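Local coordinates for protein alpha-1,3-glucanase (Streptomyces thermodiastaticus, PDB 7C7D) that hydrolyses alpha-1,3-glucan as a thermostable glycoside hydrolase of family GH87, pairing a beta-sandwich domain with a right-handed parallel beta-helix, at residues Asn110-Ala115 with Asp177-Gln182; Val101-Pro106 with Val188-Ala193. All coordinates share one frame; numbering follows the deposited sequence.

Contact 1. Residues Asn110-Ala115 with Asp177-Gln182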
ATOM      1  N   ASN A 110      -0.410  10.608 -21.471  1.00 30.01           N
ATOM      2  CA  ASN A 110      -1.214   9.958 -22.496  1.00 28.68           C
ATOM      3  C   ASN A 110      -2.086   8.865 -21.897  1.00 27.72           C
ATOM      4  O   ASN A 110      -2.684   8.081 -22.643  1.00 28.22           O
ATOM      5  CB  ASN A 110      -0.337   9.383 -23.618  1.00 28.78           C
ATOM      6  CG  ASN A 110       0.627   8.311 -23.124  1.00 28.20           C
ATOM      7  OD1 ASN A 110       0.712   8.029 -21.930  1.00 27.98           O
ATOM      8  ND2 ASN A 110       1.363   7.710 -24.054  1.00 28.90           N
ATOM      9  N   ALA A 111      -2.157   8.792 -20.573  1.00 25.25           N
ATOM     10  CA  ALA A 111      -2.871   7.730 -19.889  1.00 22.89           C
ATOM     11  C   ALA A 111      -3.475   8.288 -18.610  1.00 22.11           C
ATOM     12  O   ALA A 111      -2.969   9.259 -18.034  1.00 22.88           O
ATOM     13  CB  ALA A 111      -1.946   6.551 -19.578  1.00 23.30           C
ATOM     14  N   LEU A 112      -4.556   7.654 -18.172  1.00 19.99           N
ATOM     15  CA  LEU A 112      -5.350   8.148 -17.059  1.00 19.31           C
ATOM     16  C   LEU A 112      -5.759   6.979 -16.178  1.00 17.06           C
ATOM     17  O   LEU A 112      -6.258   5.973 -16.686  1.00 17.61           O
ATOM     18  CB  LEU A 112      -6.602   8.827 -17.623  1.00 21.84           C
ATOM     19  CG  LEU A 112      -7.655   9.339 -16.653  1.00 23.20           C
ATOM     20  CD1 LEU A 112      -7.059  10.424 -15.780  1.00 24.06           C
ATOM     21  CD2 LEU A 112      -8.850   9.868 -17.424  1.00 24.80           C
ATOM     22  N   THR A 113      -5.538   7.104 -14.870  1.00 15.76           N
ATOM     23  CA  THR A 113      -6.097   6.184 -13.884  1.00 15.19           C
ATOM     24  C   THR A 113      -6.939   6.989 -12.910  1.00 14.82           C
ATOM     25  O   THR A 113      -6.493   8.034 -12.423  1.00 16.90           O
ATOM     26  CB  THR A 113      -4.999   5.431 -13.126  1.00 15.98           C
ATOM     27  OG1 THR A 113      -4.181   4.718 -14.059  1.00 17.94           O
ATOM     28  CG2 THR A 113      -5.603   4.439 -12.136  1.00 16.03           C
ATOM     29  N   VAL A 114      -8.153   6.522 -12.631  1.00 14.31           N
ATOM     30  CA  VAL A 114      -9.093   7.246 -11.784  1.00 13.46           C
ATOM     31  C   VAL A 114      -9.529   6.351 -10.635  1.00 12.91           C
ATOM     32  O   VAL A 114      -9.993   5.228 -10.859  1.00 13.13           O
ATOM     33  CB  VAL A 114     -10.319   7.715 -12.584  1.00 15.03           C
ATOM     34  CG1 VAL A 114     -11.288   8.462 -11.681  1.00 16.50           C
ATOM     35  CG2 VAL A 114      -9.886   8.593 -13.744  1.00 16.51           C
ATOM     36  N   ALA A 115      -9.386   6.848  -9.409  1.00 12.81           N
ATOM     37  CA  ALA A 115      -9.930   6.178  -8.233  1.00 12.75           C
ATOM     38  C   ALA A 115     -11.327   6.728  -7.973  1.00 12.18           C
ATOM     39  O   ALA A 115     -11.523   7.945  -7.932  1.00 12.46           O
ATOM     40  CB  ALA A 115      -9.027   6.411  -7.019  1.00 12.71           C
ATOM     41  N   ASP A 177      -3.604  21.587 -20.238  1.00 39.77           N
ATOM     42  CA  ASP A 177      -4.763  21.026 -20.909  1.00 40.14           C
ATOM     43  C   ASP A 177      -5.825  20.660 -19.876  1.00 38.63           C
ATOM     44  O   ASP A 177      -5.579  20.646 -18.666  1.00 38.96           O
ATOM     45  CB  ASP A 177      -4.378  19.765 -21.682  1.00 42.48           C
ATOM     46  CG  ASP A 177      -3.657  20.068 -22.981  1.00 45.24           C
ATOM     47  OD1 ASP A 177      -3.326  21.247 -23.227  1.00 46.68           O
ATOM     48  OD2 ASP A 177      -3.415  19.114 -23.753  1.00 45.72           O
ATOM     49  N   THR A 178      -7.021  20.358 -20.367  1.00 37.07           N
ATOM     50  CA  THR A 178      -8.138  19.976 -19.518  1.00 36.24           C
ATOM     51  C   THR A 178      -8.552  18.554 -19.857  1.00 33.10           C
ATOM     52  O   THR A 178      -8.714  18.212 -21.033  1.00 34.61           O
ATOM     53  CB  THR A 178      -9.330  20.910 -19.732  1.00 39.44           C
ATOM     54  OG1 THR A 178      -9.655  20.949 -21.126  1.00 42.09           O
ATOM     55  CG2 THR A 178      -8.998  22.313 -19.249  1.00 39.63           C
ATOM     56  N   VAL A 179      -8.709  17.729 -18.827  1.00 28.17           N
ATOM     57  CA  VAL A 179      -9.333  16.418 -18.947  1.00 24.65           C
ATOM     58  C   VAL A 179     -10.561  16.436 -18.052  1.00 23.92           C
ATOM     59  O   VAL A 179     -10.450  16.675 -16.842  1.00 23.32           O
ATOM     60  CB  VAL A 179      -8.373  15.284 -18.556  1.00 23.50           C
ATOM     61  CG1 VAL A 179      -9.113  13.946 -18.501  1.00 23.56           C
ATOM     62  CG2 VAL A 179      -7.216  15.211 -19.540  1.00 25.13           C
ATOM     63  N   THR A 180     -11.727  16.204 -18.645  1.00 23.73           N
ATOM     64  CA  THR A 180     -12.991  16.257 -17.929  1.00 22.72           C
ATOM     65  C   THR A 180     -13.604  14.868 -17.874  1.00 20.79           C
ATOM     66  O   THR A 180     -13.661  14.162 -18.888  1.00 21.94           O
ATOM     67  CB  THR A 180     -13.958  17.235 -18.601  1.00 24.18           C
ATOM     68  OG1 THR A 180     -13.373  18.542 -18.614  1.00 27.37           O
ATOM     69  CG2 THR A 180     -15.273  17.294 -17.840  1.00 24.94           C
ATOM     70  N   LEU A 181     -14.042  14.479 -16.686  1.00 19.53           N
ATOM     71  CA  LEU A 181     -14.795  13.251 -16.488  1.00 19.38           C
ATOM     72  C   LEU A 181     -16.256  13.627 -16.303  1.00 19.75           C
ATOM     73  O   LEU A 181     -16.577  14.482 -15.473  1.00 19.73           O
ATOM     74  CB  LEU A 181     -14.285  12.515 -15.249  1.00 18.59           C
ATOM     75  CG  LEU A 181     -12.773  12.285 -15.175  1.00 19.25           C
ATOM     76  CD1 LEU A 181     -12.414  11.506 -13.918  1.00 19.74           C
ATOM     77  CD2 LEU A 181     -12.285  11.565 -16.425  1.00 20.84           C
ATOM     78  N   GLN A 182     -17.131  13.010 -17.091  1.00 21.01           N
ATOM     79  CA  GLN A 182     -18.547  13.353 -17.118  1.00 22.25           C
ATOM     80  C   GLN A 182     -19.372  12.110 -16.823  1.00 20.95           C
ATOM     81  O   GLN A 182     -19.314  11.130 -17.575  1.00 21.60           O
ATOM     82  CB  GLN A 182     -18.932  13.922 -18.482  1.00 26.88           C
ATOM     83  CG  GLN A 182     -20.376  14.356 -18.582  1.00 33.08           C
ATOM     84  CD  GLN A 182     -20.514  15.705 -19.238  1.00 38.80           C
ATOM     85  OE1 GLN A 182     -20.005  16.709 -18.741  1.00 40.42           O
ATOM     86  NE2 GLN A 182     -21.179  15.734 -20.382  1.00 42.16           N
TER
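Leu181 meets Leu112 and Val114 with no hydrogen bond or salt bridge between the two strands; methyl groups do all the touching. Its two branches divide the work. Leu181 CD1 sits evenly against the isopropyl fork of Val114, 3.9 Å from both its CG1 and its CG2, the two side chains reaching toward each other tip to tip. On the other branch, Leu181 CD2 lies 4.0 Å from Leu112 CD2. The two leucines pass alongside one another, pointing opposite ways; Leu112 holds CG opposite its backbone N (chi1 175°), Leu181 beside it (chi1 -51°). The same CD2 of Leu112 also reaches Val179 CG1 at 4.2 Å, so this one methyl touches two residues of strand 178-183.

The strand axes cross at -42°; their 10.9 Å separation is the spacing of two sheets packed face to face in a beta-sandwich. Ala111 and Thr113, on the other side of their strand, touch Trp267 of the pectate lyase-like part, while Leu126 packs on Leu181 and Val128 on Val179. At this point the sheets meet through four buried aliphatic side chains, held by dispersion and the exclusion of water, leaving backbone polar groups such as those of Leu112 and Val114 to bond within their own sheet, to Leu167 and Thr165.

Contact 2. Residues Val101-Pro106 with Val188-Ala193. With CA (calcium ion), chain C.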
ATOM      1  N   VAL A 101     -16.212  16.657 -13.571  1.00 19.76           N
ATOM      2  CA  VAL A 101     -15.069  17.226 -12.884  1.00 19.57           C
ATOM      3  C   VAL A 101     -14.001  17.466 -13.936  1.00 19.73           C
ATOM      4  O   VAL A 101     -13.706  16.576 -14.742  1.00 20.24           O
ATOM      5  CB  VAL A 101     -14.575  16.332 -11.730  1.00 19.70           C
ATOM      6  CG1 VAL A 101     -14.282  14.931 -12.215  1.00 20.10           C
ATOM      7  CG2 VAL A 101     -13.345  16.939 -11.079  1.00 20.56           C
ATOM      8  N   GLU A 102     -13.490  18.690 -13.981  1.00 19.99           N
ATOM      9  CA  GLU A 102     -12.577  19.135 -15.026  1.00 21.17           C
ATOM     10  C   GLU A 102     -11.203  19.313 -14.398  1.00 20.42           C
ATOM     11  O   GLU A 102     -10.997  20.227 -13.590  1.00 20.03           O
ATOM     12  CB  GLU A 102     -13.073  20.451 -15.616  1.00 25.61           C
ATOM     13  CG  GLU A 102     -12.215  20.991 -16.734  1.00 32.31           C
ATOM     14  CD  GLU A 102     -12.804  22.243 -17.346  1.00 39.38           C
ATOM     15  OE1 GLU A 102     -13.964  22.575 -17.020  1.00 41.80           O
ATOM     16  OE2 GLU A 102     -12.112  22.887 -18.157  1.00 42.38           O
ATOM     17  N   PHE A 103     -10.273  18.440 -14.764  1.00 20.47           N
ATOM     18  CA  PHE A 103      -8.923  18.473 -14.232  1.00 21.16           C
ATOM     19  C   PHE A 103      -8.033  19.314 -15.129  1.00 22.70           C
ATOM     20  O   PHE A 103      -8.115  19.239 -16.357  1.00 24.52           O
ATOM     21  CB  PHE A 103      -8.340  17.061 -14.196  1.00 20.27           C
ATOM     22  CG  PHE A 103      -8.983  16.154 -13.190  1.00 19.78           C
ATOM     23  CD1 PHE A 103      -8.492  16.071 -11.900  1.00 19.47           C
ATOM     24  CD2 PHE A 103     -10.061  15.364 -13.542  1.00 20.02           C
ATOM     25  CE1 PHE A 103      -9.079  15.230 -10.975  1.00 19.60           C
ATOM     26  CE2 PHE A 103     -10.649  14.521 -12.623  1.00 19.53           C
ATOM     27  CZ  PHE A 103     -10.157  14.451 -11.338  1.00 19.13           C
ATOM     28  N   THR A 104      -7.160  20.095 -14.510  1.00 24.24           N
ATOM     29  CA  THR A 104      -6.058  20.710 -15.232  1.00 25.47           C
ATOM     30  C   THR A 104      -4.900  19.720 -15.235  1.00 24.82           C
ATOM     31  O   THR A 104      -4.440  19.285 -14.174  1.00 24.85           O
ATOM     32  CB  THR A 104      -5.657  22.039 -14.601  1.00 27.49           C
ATOM     33  OG1 THR A 104      -6.741  22.965 -14.739  1.00 30.16           O
ATOM     34  CG2 THR A 104      -4.428  22.607 -15.303  1.00 27.71           C
ATOM     35  N   VAL A 105      -4.457  19.344 -16.429  1.00 26.24           N
ATOM     36  CA  VAL A 105      -3.413  18.328 -16.575  1.00 26.85           C
ATOM     37  C   VAL A 105      -2.124  18.834 -15.935  1.00 27.25           C
ATOM     38  O   VAL A 105      -1.687  19.963 -16.230  1.00 28.05           O
ATOM     39  CB  VAL A 105      -3.213  18.008 -18.066  1.00 27.93           C
ATOM     40  CG1 VAL A 105      -2.031  17.111 -18.270  1.00 28.10           C
ATOM     41  CG2 VAL A 105      -4.473  17.368 -18.630  1.00 28.20           C
ATOM     42  N   PRO A 106      -1.491  18.067 -15.041  1.00 27.59           N
ATOM     43  CA  PRO A 106      -0.305  18.560 -14.329  1.00 29.10           C
ATOM     44  C   PRO A 106       1.018  18.347 -15.049  1.00 30.93           C
ATOM     45  O   PRO A 106       2.021  18.951 -14.643  1.00 31.62           O
ATOM     46  CB  PRO A 106      -0.340  17.730 -13.037  1.00 28.89           C
ATOM     47  CG  PRO A 106      -0.896  16.414 -13.490  1.00 27.74           C
ATOM     48  CD  PRO A 106      -1.950  16.768 -14.516  1.00 26.83           C
ATOM     49  N   VAL A 188     -21.158   8.664  -9.816  1.00 16.58           N
ATOM     50  CA  VAL A 188     -19.767   8.292  -9.590  1.00 16.86           C
ATOM     51  C   VAL A 188     -19.155   9.268  -8.600  1.00 15.59           C
ATOM     52  O   VAL A 188     -19.218  10.485  -8.800  1.00 16.45           O
ATOM     53  CB  VAL A 188     -18.952   8.277 -10.897  1.00 17.28           C
ATOM     54  CG1 VAL A 188     -17.534   7.766 -10.626  1.00 18.14           C
ATOM     55  CG2 VAL A 188     -19.646   7.433 -11.963  1.00 18.56           C
ATOM     56  N   THR A 189     -18.550   8.741  -7.543  1.00 14.00           N
ATOM     57  CA  THR A 189     -17.795   9.554  -6.602  1.00 13.85           C
ATOM     58  C   THR A 189     -16.329   9.452  -7.000  1.00 12.79           C
ATOM     59  O   THR A 189     -15.723   8.384  -6.890  1.00 13.87           O
ATOM     60  CB  THR A 189     -18.050   9.090  -5.172  1.00 15.34           C
ATOM     61  OG1 THR A 189     -19.442   9.280  -4.881  1.00 16.76           O
ATOM     62  CG2 THR A 189     -17.220   9.901  -4.184  1.00 15.98           C
ATOM     63  N   VAL A 190     -15.777  10.552  -7.506  1.00 13.30           N
ATOM     64  CA  VAL A 190     -14.413  10.581  -8.023  1.00 13.33           C
ATOM     65  C   VAL A 190     -13.477  11.080  -6.932  1.00 12.53           C
ATOM     66  O   VAL A 190     -13.685  12.159  -6.367  1.00 13.25           O
ATOM     67  CB  VAL A 190     -14.321  11.459  -9.283  1.00 14.60           C
ATOM     68  CG1 VAL A 190     -12.903  11.444  -9.836  1.00 14.83           C
ATOM     69  CG2 VAL A 190     -15.314  10.973 -10.345  1.00 16.58           C
ATOM     70  N   ASP A 191     -12.434  10.303  -6.648  1.00 12.33           N
ATOM     71  CA  ASP A 191     -11.515  10.622  -5.557  1.00 11.80           C
ATOM     72  C   ASP A 191     -10.288  11.397  -6.039  1.00 11.90           C
ATOM     73  O   ASP A 191      -9.968  12.473  -5.513  1.00 12.65           O
ATOM     74  CB  ASP A 191     -11.094   9.311  -4.891  1.00 11.84           C
ATOM     75  CG  ASP A 191     -10.132   9.513  -3.743  1.00 11.62           C
ATOM     76  OD1 ASP A 191      -9.938  10.676  -3.302  1.00 12.61           O
ATOM     77  OD2 ASP A 191      -9.575   8.493  -3.272  1.00 12.32           O
ATOM     78  N   VAL A 192      -9.580  10.840  -7.020  1.00 12.55           N
ATOM     79  CA  VAL A 192      -8.279  11.343  -7.449  1.00 12.73           C
ATOM     80  C   VAL A 192      -8.020  10.742  -8.823  1.00 13.01           C
ATOM     81  O   VAL A 192      -8.476   9.636  -9.124  1.00 13.75           O
ATOM     82  CB  VAL A 192      -7.175  10.982  -6.414  1.00 12.79           C
ATOM     83  CG1 VAL A 192      -7.143   9.482  -6.105  1.00 13.68           C
ATOM     84  CG2 VAL A 192      -5.798  11.485  -6.869  1.00 14.23           C
ATOM     85  N   ALA A 193      -7.312  11.483  -9.668  1.00 13.84           N
ATOM     86  CA  ALA A 193      -6.939  11.015 -10.995  1.00 13.83           C
ATOM     87  C   ALA A 193      -5.429  11.097 -11.161  1.00 14.31           C
ATOM     88  O   ALA A 193      -4.802  12.073 -10.735  1.00 16.00           O
ATOM     89  CB  ALA A 193      -7.628  11.844 -12.086  1.00 16.14           C
TER
HETATM   90 CA    CA C 701      -9.595  12.898  -2.992  1.00 11.75          CA
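The Phe103 ring takes the methyl of Ala193 over one face and Val190 CG1 at its edge. Ala193 CB stands 4.0 Å from the ring centroid, 22° off the normal, in a CH-pi contact shifted toward the rim, where Phe103 CZ is 3.7 Å away. Val190 CG1 lies near the ring plane, 4.3 Å from Phe103 CZ. Val101 adds a looser touch along the strand, its CG1 4.4 Å from Val190 CG1.

These side chains come from opposing sheets of a beta-sandwich, consistent with the galactose-binding-domain-like family of this region; Ala67 and Val62 also pack on Phe103. Strand 188-193 does not alternate regularly: at Asp191 the backbone leaves the extended form (psi -55°), so Asp191 and Val192 both point away from Phe103 and Ala193 turns back to the ring. The irregularity coincides with the calcium site. With CG opposite its backbone N (chi1 180°), Asp191 chelates the metal through OD1 at 2.3 Å and its own carbonyl O at 2.6 Å, while Glu63, Glu65, Ser88 and Gln91 supply further ligands and OD2 has a hydrogen bond of its own.

Both contacts are buried and join the same two sheets, their centres about 6 Å apart. Strands 109-117 and 188-196 are neighbours in one sheet, 178-183 and 100-104 in the other, where Val179 O probably accepts a hydrogen bond from Phe103 N at 2.7 Å. Leu181 also packs on Phe103, making the two interfaces continuous. Along the chain, contact 1 is nested within the loop that contact 2 closes. The chemistry differs: contact 1 is wholly aliphatic between strands crossing at a wider angle, whereas contact 2 brings in an aromatic ring and nearly aligned strands, and its 188-193 segment also binds calcium through Asp191.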